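Local coordinates for protein SSD1 (Saccharomyces cerevisiae S288C, PDB 7AM1), which binds mRNA untranslated regions and represses translation as a pseudonuclease of the RNase II family, and is implicated in control of the G1 phase, at residues E501-F506 / F546-E551; W782-D787 / D877-E882. One frame throughout, in Å; residues are numbered along the deposited sequence.

Contact 1. Residues E501-F506 / F546-E551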
# COMPACT_ATOMS: atom_id res chain seq x y z
N GLU A 501 9.95 2.95 27.00
CA GLU A 501 8.89 3.49 27.85
C GLU A 501 8.52 4.90 27.43
O GLU A 501 7.35 5.29 27.54
CB GLU A 501 9.32 3.45 29.32
CG GLU A 501 8.29 4.07 30.26
CD GLU A 501 6.90 3.47 30.11
OE1 GLU A 501 5.91 4.21 30.33
OE2 GLU A 501 6.79 2.28 29.75
N ILE A 502 9.48 5.68 26.95
CA ILE A 502 9.16 7.00 26.41
C ILE A 502 8.30 6.87 25.16
O ILE A 502 7.26 7.53 25.03
CB ILE A 502 10.45 7.79 26.12
CG1 ILE A 502 11.16 8.14 27.43
CG2 ILE A 502 10.13 9.07 25.34
CD1 ILE A 502 12.57 8.66 27.22
N ALA A 503 8.70 5.99 24.23
CA ALA A 503 7.88 5.75 23.05
C ALA A 503 6.48 5.31 23.45
O ALA A 503 5.49 5.75 22.86
CB ALA A 503 8.53 4.71 22.15
N ARG A 504 6.38 4.42 24.45
CA ARG A 504 5.07 3.95 24.89
C ARG A 504 4.22 5.09 25.43
O ARG A 504 3.00 5.13 25.21
CB ARG A 504 5.23 2.86 25.96
CG ARG A 504 3.95 2.08 26.25
CD ARG A 504 3.94 1.49 27.67
NE ARG A 504 3.91 2.55 28.67
CZ ARG A 504 2.81 3.21 29.05
NH1 ARG A 504 1.63 2.91 28.52
NH2 ARG A 504 2.90 4.17 29.97
N SER A 505 4.83 6.02 26.17
CA SER A 505 4.07 7.14 26.72
C SER A 505 3.61 8.10 25.62
O SER A 505 2.51 8.65 25.70
CB SER A 505 4.89 7.89 27.78
OG SER A 505 5.83 8.76 27.19
N PHE A 506 4.45 8.33 24.60
CA PHE A 506 3.99 9.08 23.44
C PHE A 506 2.80 8.39 22.79
O PHE A 506 1.79 9.02 22.46
CB PHE A 506 5.10 9.22 22.39
CG PHE A 506 6.24 10.12 22.79
CD1 PHE A 506 6.19 10.87 23.94
CD2 PHE A 506 7.35 10.23 21.97
CE1 PHE A 506 7.25 11.70 24.29
CE2 PHE A 506 8.40 11.04 22.30
CZ PHE A 506 8.35 11.79 23.46
N PHE A 546 10.90 -1.38 15.56
CA PHE A 546 10.36 -0.43 14.60
C PHE A 546 9.28 0.43 15.24
O PHE A 546 9.24 1.65 15.03
CB PHE A 546 9.79 -1.15 13.38
CG PHE A 546 9.03 -0.24 12.45
CD1 PHE A 546 9.69 0.50 11.48
CD2 PHE A 546 7.66 -0.06 12.59
CE1 PHE A 546 8.99 1.37 10.64
CE2 PHE A 546 6.96 0.81 11.76
CZ PHE A 546 7.63 1.52 10.78
N VAL A 547 8.38 -0.18 16.02
CA VAL A 547 7.26 0.55 16.59
C VAL A 547 7.76 1.60 17.57
O VAL A 547 7.24 2.73 17.61
CB VAL A 547 6.27 -0.42 17.25
CG1 VAL A 547 5.21 0.33 18.05
CG2 VAL A 547 5.61 -1.31 16.21
N VAL A 548 8.77 1.26 18.38
CA VAL A 548 9.35 2.21 19.32
C VAL A 548 9.87 3.44 18.58
O VAL A 548 9.51 4.58 18.89
CB VAL A 548 10.47 1.54 20.14
CG1 VAL A 548 11.31 2.59 20.86
CG2 VAL A 548 9.89 0.57 21.14
N ILE A 549 10.73 3.22 17.58
CA ILE A 549 11.28 4.34 16.83
C ILE A 549 10.19 5.04 16.03
O ILE A 549 10.23 6.26 15.87
CB ILE A 549 12.42 3.85 15.91
CG1 ILE A 549 13.55 3.20 16.74
CG2 ILE A 549 12.94 4.99 15.04
CD1 ILE A 549 14.18 4.09 17.81
N ASN A 550 9.20 4.29 15.53
CA ASN A 550 8.15 4.89 14.71
C ASN A 550 7.27 5.83 15.55
O ASN A 550 6.85 6.89 15.07
CB ASN A 550 7.29 3.80 14.05
CG ASN A 550 6.44 4.34 12.88
OD1 ASN A 550 6.88 5.20 12.11
ND2 ASN A 550 5.22 3.82 12.76
N GLU A 551 6.96 5.45 16.79
CA GLU A 551 6.12 6.33 17.60
C GLU A 551 6.89 7.57 18.05
O GLU A 551 6.30 8.63 18.23
CB GLU A 551 5.56 5.58 18.81
CG GLU A 551 4.40 4.65 18.46
CD GLU A 551 3.17 5.40 17.96
OE1 GLU A 551 2.91 6.52 18.44
OE2 GLU A 551 2.46 4.86 17.07
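A503 of helix 495-510 sets its methyl against V548 of helix 544-568, a helix-helix crossing inside the RNB domain, the module that is catalytic in active RNase II relatives and non-enzymatic in this protein. It illustrates how a small residue lets two helices meet: the short axes pass 8.6 Å apart at 59°, and the CA atoms of A503 and V548 are nearest across the pair. A503 CB points toward the other helix and meets V548 O at 3.4 Å. Beside that oxygen stands V548 CG1, 3.7 Å from A503 CB. V548 places this methyl anti to its own nitrogen (chi1 166°), which carries the branch to the alanine methyl. One turn on, E551 lends only the root of its side chain, CB lying 4.1 Å from A503 O. Beyond CB the chain bends at chi2 (-65°); E551 is buried as a residue, and its OE2 forms salt bridges with R554 and R510, outside these segments. F506 flanks the crossing and also meets Y453 edge-to-face. Its ring turns an edge to the second helix, with E551 O near the ring plane and 4.2 Å from F506 CD2.

Contact 2. Residues W782-D787 / D877-E882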
# COMPACT_ATOMS: atom_id res chain seq x y z
N TRP A 782 -21.68 -29.81 -1.81
CA TRP A 782 -20.55 -30.34 -2.55
C TRP A 782 -20.93 -31.55 -3.38
O TRP A 782 -21.84 -32.32 -3.04
CB TRP A 782 -19.43 -30.74 -1.60
CG TRP A 782 -18.70 -29.60 -0.97
CD1 TRP A 782 -18.99 -28.97 0.21
CD2 TRP A 782 -17.54 -28.94 -1.49
NE1 TRP A 782 -18.08 -27.98 0.46
CE2 TRP A 782 -17.18 -27.94 -0.57
CE3 TRP A 782 -16.77 -29.12 -2.64
CZ2 TRP A 782 -16.08 -27.10 -0.78
CZ3 TRP A 782 -15.68 -28.29 -2.84
CH2 TRP A 782 -15.35 -27.30 -1.91
N GLN A 783 -20.20 -31.74 -4.47
CA GLN A 783 -20.21 -33.01 -5.18
C GLN A 783 -19.36 -34.00 -4.40
O GLN A 783 -18.15 -33.79 -4.27
CB GLN A 783 -19.65 -32.86 -6.59
CG GLN A 783 -20.37 -31.88 -7.47
CD GLN A 783 -19.68 -31.72 -8.81
OE1 GLN A 783 -18.98 -32.62 -9.27
NE2 GLN A 783 -19.84 -30.55 -9.43
N PRO A 784 -19.93 -35.08 -3.86
CA PRO A 784 -19.12 -35.99 -3.04
C PRO A 784 -17.99 -36.60 -3.86
O PRO A 784 -18.15 -36.93 -5.03
CB PRO A 784 -20.13 -37.05 -2.58
CG PRO A 784 -21.22 -37.00 -3.59
CD PRO A 784 -21.31 -35.56 -4.01
N GLY A 785 -16.82 -36.71 -3.23
CA GLY A 785 -15.69 -37.41 -3.80
C GLY A 785 -14.88 -36.65 -4.83
O GLY A 785 -13.90 -37.20 -5.33
N VAL A 786 -15.26 -35.42 -5.16
CA VAL A 786 -14.56 -34.63 -6.18
C VAL A 786 -13.56 -33.71 -5.49
O VAL A 786 -13.95 -32.80 -4.74
CB VAL A 786 -15.55 -33.84 -7.05
CG1 VAL A 786 -14.81 -33.05 -8.12
CG2 VAL A 786 -16.56 -34.79 -7.68
N ASP A 787 -12.28 -33.91 -5.76
CA ASP A 787 -11.22 -33.14 -5.11
C ASP A 787 -11.17 -31.73 -5.71
O ASP A 787 -11.04 -31.58 -6.93
CB ASP A 787 -9.88 -33.85 -5.27
CG ASP A 787 -8.78 -33.24 -4.41
OD1 ASP A 787 -9.00 -32.18 -3.79
OD2 ASP A 787 -7.69 -33.85 -4.35
N ASP A 877 -29.19 -36.78 0.15
CA ASP A 877 -28.15 -36.67 -0.87
C ASP A 877 -27.47 -35.31 -0.90
O ASP A 877 -26.65 -35.06 -1.79
CB ASP A 877 -28.73 -37.00 -2.25
CG ASP A 877 -29.08 -38.46 -2.41
OD1 ASP A 877 -28.23 -39.31 -2.06
OD2 ASP A 877 -30.20 -38.77 -2.86
N ASN A 878 -27.76 -34.43 0.06
CA ASN A 878 -27.07 -33.15 0.17
C ASN A 878 -25.85 -33.28 1.08
O ASN A 878 -25.96 -33.74 2.22
CB ASN A 878 -28.01 -32.06 0.69
CG ASN A 878 -28.98 -31.58 -0.37
OD1 ASN A 878 -28.61 -31.44 -1.54
ND2 ASN A 878 -30.22 -31.32 0.02
N TYR A 879 -24.69 -32.89 0.55
CA TYR A 879 -23.42 -32.92 1.29
C TYR A 879 -23.03 -31.47 1.57
O TYR A 879 -22.39 -30.80 0.75
CB TYR A 879 -22.36 -33.66 0.48
CG TYR A 879 -22.76 -35.10 0.21
CD1 TYR A 879 -23.57 -35.42 -0.87
CD2 TYR A 879 -22.34 -36.13 1.05
CE1 TYR A 879 -23.95 -36.73 -1.12
CE2 TYR A 879 -22.72 -37.45 0.81
CZ TYR A 879 -23.52 -37.74 -0.27
OH TYR A 879 -23.90 -39.04 -0.52
N ILE A 880 -23.40 -30.99 2.75
CA ILE A 880 -23.45 -29.57 3.06
C ILE A 880 -22.26 -29.17 3.93
O ILE A 880 -21.97 -29.83 4.94
CB ILE A 880 -24.77 -29.20 3.76
CG1 ILE A 880 -25.96 -29.58 2.88
CG2 ILE A 880 -24.78 -27.72 4.13
CD1 ILE A 880 -27.31 -29.28 3.50
N GLN A 881 -21.59 -28.09 3.55
CA GLN A 881 -20.59 -27.43 4.38
C GLN A 881 -21.07 -26.02 4.69
O GLN A 881 -21.48 -25.29 3.78
CB GLN A 881 -19.22 -27.37 3.68
CG GLN A 881 -18.13 -26.73 4.54
CD GLN A 881 -16.83 -26.55 3.80
OE1 GLN A 881 -16.75 -26.77 2.59
NE2 GLN A 881 -15.79 -26.13 4.52
N GLU A 882 -21.01 -25.64 5.97
CA GLU A 882 -21.39 -24.30 6.39
C GLU A 882 -20.17 -23.40 6.42
O GLU A 882 -19.13 -23.77 6.99
CB GLU A 882 -22.05 -24.33 7.78
CG GLU A 882 -23.16 -25.34 7.94
CD GLU A 882 -23.84 -25.22 9.29
OE1 GLU A 882 -23.27 -24.59 10.20
OE2 GLU A 882 -24.96 -25.78 9.44
O HOH W 1 -24.37 -31.94 -2.33
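W782 NE1 donates to Q881 OE1 at 2.8 Å, meeting a lone pair in the carbonyl plane although the N-H...O angle is bent to 136°. The acceptor lies somewhat off the indole plane, and the amide is turned against the ring. Q881 reaches the indole with CG anti to its nitrogen (chi1 -178°) and an extended chain, which also lays CB 3.5 Å from W782 NE1, at the ring edge. A straighter bond, W782 N to Y879 O, joins the backbones. Here strand 777-782, in the DIS3L2-type C-terminal region, ends against strand 878-884, its neighbour in a five-stranded antiparallel sheet. A water stands in for the second direct bond of this pair, giving a hydrogen to W782 O and accepting one from Y879 N. A phenylalanine in place of W782 has no ring N-H to offer, and the buried Q881 would probably be left with its OE1 unmated and its amide freer to turn. Past the strand end, a type II turn runs from Q783 to V786. P784 in this turn forms a CH-pi contact, CB sitting 4.0 Å from the Y879 ring centroid and only 6° off its normal. F912 meets the same tyrosine edge-to-face.

How the contacts relate
Contact 1 is buried and contact 2 only partly so, with an exposed proline at its margin; their centres lie about 51 Å apart, and they share no helix or strand. The comparison shows chemistry following place in the fold. Between helices 495-510 and 544-568 of the RNB domain, an alanine methyl, a valine branch and a glutamate CB pack together and against backbone oxygens, while E501 and R504 pair within their own helix and E551 with arginines beyond the segments. Between the inner strands 777-782 and 878-884, where the first ends, pairing is directional: backbone and side-chain bonds join them, a water bridges the pair, and a proline of the following turn lies over an aromatic face. Contact 1 thus relies on shape, contact 2 on polar bonds as well as packing.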